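Local coordinates for protein alcohol dehydrogenase (Thermus thermophilus, PDB 2EIH) that binds zinc and probably acts as an NAD-dependent alcohol dehydrogenase of the medium-chain type, interconverting alcohols and carbonyl compounds, at residues A38-D43 with P148-T153. Numbering follows the deposited sequence.
Sequences ALNHLD and PLTFLT
A small, buried side-chain contact without a hydrogen bond across it joins the turn leading into helix 41-48 to the N-terminal part of helix 148-161, near the centre of the chain. N40 and L149 carry it, their CA atoms 8.0 Å apart and their side chains running side by side with opposite headings. The branch carbon of the leucine lies over one face of the asparagine amide, shifted toward the amide's outer end, with L149 CG 3.5 Å from N40 CG. L149 CD1 follows on the same face, 4.0 Å from N40 CG. A first torsion of -160° swings L149 CG anti to the backbone N and puts the isobutyl group against the amide. T150 adds a little cover beside L149. Behind N40 the turn is pinned within its own segment: N40 N reaches D43 OD2 at 3.2 Å, nearly straight (175°) but from above the carboxylate plane. D43 N returns a 2.9 Å bond to N40 O. Y121 also hydrogen-bonds D43 OD2, giving this oxygen two partners. Cutting N40 back to an alanine is likely to take away the flat group against which L149 CG rests, opening a gap between the two segments. Strand 64-72 touches both segments through D64, which contacts N40 and accepts a bond from L149 N; K337 of strand 337-341 packs on T150, P89 of strand 84-91 on L149, and beyond helix 148-161 the chain enters the parallel Rossmann-type sheet at strand 169-172.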
ATOM      1  N   ALA A  38      20.450 -24.327 -14.975  1.00 23.76           N
ATOM      2  CA  ALA A  38      20.538 -23.093 -15.729  1.00 23.94           C
ATOM      3  C   ALA A  38      21.681 -22.274 -15.175  1.00 24.49           C
ATOM      4  O   ALA A  38      21.933 -22.278 -13.972  1.00 24.62           O
ATOM      5  CB  ALA A  38      19.230 -22.309 -15.624  1.00 24.22           C
ATOM      6  N   LEU A  39      22.370 -21.572 -16.067  1.00 25.48           N
ATOM      7  CA  LEU A  39      23.513 -20.741 -15.708  1.00 26.03           C
ATOM      8  C   LEU A  39      23.125 -19.305 -15.382  1.00 25.59           C
ATOM      9  O   LEU A  39      22.365 -18.682 -16.112  1.00 24.79           O
ATOM     10  CB  LEU A  39      24.518 -20.726 -16.861  1.00 25.76           C
ATOM     11  CG  LEU A  39      25.616 -21.784 -16.968  1.00 28.30           C
ATOM     12  CD1 LEU A  39      25.069 -23.193 -16.880  1.00 25.54           C
ATOM     13  CD2 LEU A  39      26.354 -21.567 -18.298  1.00 27.44           C
ATOM     14  N   ASN A  40      23.661 -18.779 -14.286  1.00 27.29           N
ATOM     15  CA  ASN A  40      23.400 -17.396 -13.882  1.00 28.22           C
ATOM     16  C   ASN A  40      24.707 -16.613 -13.711  1.00 29.04           C
ATOM     17  O   ASN A  40      25.759 -17.195 -13.454  1.00 29.86           O
ATOM     18  CB  ASN A  40      22.578 -17.376 -12.594  1.00 25.09           C
ATOM     19  CG  ASN A  40      21.132 -17.710 -12.838  1.00 24.83           C
ATOM     20  OD1 ASN A  40      20.662 -18.797 -12.513  1.00 25.86           O
ATOM     21  ND2 ASN A  40      20.414 -16.770 -13.430  1.00 23.33           N
ATOM     22  N   HIS A  41      24.644 -15.295 -13.855  1.00 31.45           N
ATOM     23  CA  HIS A  41      25.848 -14.483 -13.734  1.00 34.62           C
ATOM     24  C   HIS A  41      26.486 -14.626 -12.356  1.00 34.70           C
ATOM     25  O   HIS A  41      27.691 -14.397 -12.175  1.00 34.90           O
ATOM     26  CB  HIS A  41      25.531 -13.017 -14.054  1.00 36.28           C
ATOM     27  CG  HIS A  41      25.209 -12.780 -15.498  1.00 39.46           C
ATOM     28  ND1 HIS A  41      26.160 -12.840 -16.492  1.00 39.06           N
ATOM     29  CD2 HIS A  41      24.032 -12.530 -16.118  1.00 41.60           C
ATOM     30  CE1 HIS A  41      25.585 -12.641 -17.664  1.00 41.02           C
ATOM     31  NE2 HIS A  41      24.292 -12.450 -17.466  1.00 43.27           N
ATOM     32  N   LEU A  42      25.664 -15.030 -11.399  1.00 33.24           N
ATOM     33  CA  LEU A  42      26.108 -15.256 -10.036  1.00 34.31           C
ATOM     34  C   LEU A  42      27.154 -16.377  -9.998  1.00 34.35           C
ATOM     35  O   LEU A  42      28.137 -16.295  -9.252  1.00 32.47           O
ATOM     36  CB  LEU A  42      24.909 -15.627  -9.161  1.00 35.90           C
ATOM     37  CG  LEU A  42      25.177 -15.999  -7.703  1.00 37.71           C
ATOM     38  CD1 LEU A  42      26.056 -14.941  -7.037  1.00 38.16           C
ATOM     39  CD2 LEU A  42      23.851 -16.137  -6.985  1.00 38.03           C
ATOM     40  N   ASP A  43      26.946 -17.425 -10.795  1.00 32.16           N
ATOM     41  CA  ASP A  43      27.899 -18.525 -10.819  1.00 30.80           C
ATOM     42  C   ASP A  43      29.259 -17.988 -11.270  1.00 29.90           C
ATOM     43  O   ASP A  43      30.293 -18.498 -10.851  1.00 29.44           O
ATOM     44  CB  ASP A  43      27.474 -19.635 -11.796  1.00 29.88           C
ATOM     45  CG  ASP A  43      26.013 -20.042 -11.656  1.00 30.67           C
ATOM     46  OD1 ASP A  43      25.365 -19.695 -10.651  1.00 30.10           O
ATOM     47  OD2 ASP A  43      25.511 -20.724 -12.573  1.00 29.55           O
ATOM     48  N   PRO A 148      12.934 -20.034 -12.498  1.00 23.21           N
ATOM     49  CA  PRO A 148      13.164 -19.517 -11.147  1.00 22.18           C
ATOM     50  C   PRO A 148      13.945 -18.215 -10.941  1.00 24.90           C
ATOM     51  O   PRO A 148      13.348 -17.140 -10.789  1.00 25.94           O
ATOM     52  CB  PRO A 148      13.770 -20.711 -10.437  1.00 22.08           C
ATOM     53  CG  PRO A 148      13.105 -21.857 -11.103  1.00 18.13           C
ATOM     54  CD  PRO A 148      13.247 -21.473 -12.547  1.00 18.86           C
ATOM     55  N   LEU A 149      15.269 -18.311 -10.899  1.00 25.82           N
ATOM     56  CA  LEU A 149      16.125 -17.151 -10.653  1.00 26.47           C
ATOM     57  C   LEU A 149      15.715 -15.872 -11.407  1.00 26.72           C
ATOM     58  O   LEU A 149      15.438 -14.847 -10.771  1.00 27.21           O
ATOM     59  CB  LEU A 149      17.588 -17.517 -10.970  1.00 28.68           C
ATOM     60  CG  LEU A 149      18.827 -16.757 -10.435  1.00 32.65           C
ATOM     61  CD1 LEU A 149      18.697 -15.270 -10.729  1.00 32.80           C
ATOM     62  CD2 LEU A 149      19.012 -16.999  -8.951  1.00 32.59           C
ATOM     63  N   THR A 150      15.667 -15.895 -12.739  1.00 24.48           N
ATOM     64  CA  THR A 150      15.303 -14.666 -13.446  1.00 23.33           C
ATOM     65  C   THR A 150      13.856 -14.250 -13.276  1.00 21.66           C
ATOM     66  O   THR A 150      13.576 -13.069 -13.106  1.00 21.01           O
ATOM     67  CB  THR A 150      15.619 -14.722 -14.969  1.00 23.54           C
ATOM     68  OG1 THR A 150      15.135 -15.949 -15.529  1.00 27.41           O
ATOM     69  CG2 THR A 150      17.109 -14.580 -15.220  1.00 26.16           C
ATOM     70  N   PHE A 151      12.923 -15.194 -13.328  1.00 21.43           N
ATOM     71  CA  PHE A 151      11.540 -14.781 -13.149  1.00 22.62           C
ATOM     72  C   PHE A 151      11.269 -14.170 -11.776  1.00 23.20           C
ATOM     73  O   PHE A 151      10.515 -13.208 -11.669  1.00 25.86           O
ATOM     74  CB  PHE A 151      10.570 -15.920 -13.467  1.00 20.92           C
ATOM     75  CG  PHE A 151      10.289 -16.038 -14.927  1.00 18.70           C
ATOM     76  CD1 PHE A 151      11.165 -16.717 -15.755  1.00 19.52           C
ATOM     77  CD2 PHE A 151       9.233 -15.335 -15.499  1.00 19.95           C
ATOM     78  CE1 PHE A 151      11.009 -16.685 -17.140  1.00 18.77           C
ATOM     79  CE2 PHE A 151       9.062 -15.292 -16.879  1.00 18.72           C
ATOM     80  CZ  PHE A 151       9.965 -15.974 -17.699  1.00 20.27           C
ATOM     81  N   LEU A 152      11.902 -14.688 -10.732  1.00 22.04           N
ATOM     82  CA  LEU A 152      11.693 -14.125  -9.406  1.00 22.02           C
ATOM     83  C   LEU A 152      12.260 -12.721  -9.292  1.00 22.12           C
ATOM     84  O   LEU A 152      11.656 -11.853  -8.675  1.00 22.56           O
ATOM     85  CB  LEU A 152      12.331 -15.017  -8.342  1.00 20.81           C
ATOM     86  CG  LEU A 152      11.573 -16.316  -8.088  1.00 20.93           C
ATOM     87  CD1 LEU A 152      12.496 -17.333  -7.438  1.00 19.21           C
ATOM     88  CD2 LEU A 152      10.370 -16.031  -7.199  1.00 18.54           C
ATOM     89  N   THR A 153      13.425 -12.506  -9.891  1.00 20.19           N
ATOM     90  CA  THR A 153      14.076 -11.211  -9.844  1.00 18.49           C
ATOM     91  C   THR A 153      13.285 -10.187 -10.649  1.00 19.31           C
ATOM     92  O   THR A 153      13.098  -9.058 -10.211  1.00 21.44           O
ATOM     93  CB  THR A 153      15.507 -11.308 -10.394  1.00 19.11           C
ATOM     94  OG1 THR A 153      16.263 -12.201  -9.573  1.00 17.20           O
ATOM     95  CG2 THR A 153      16.174  -9.944 -10.415  1.00 13.21           C
TER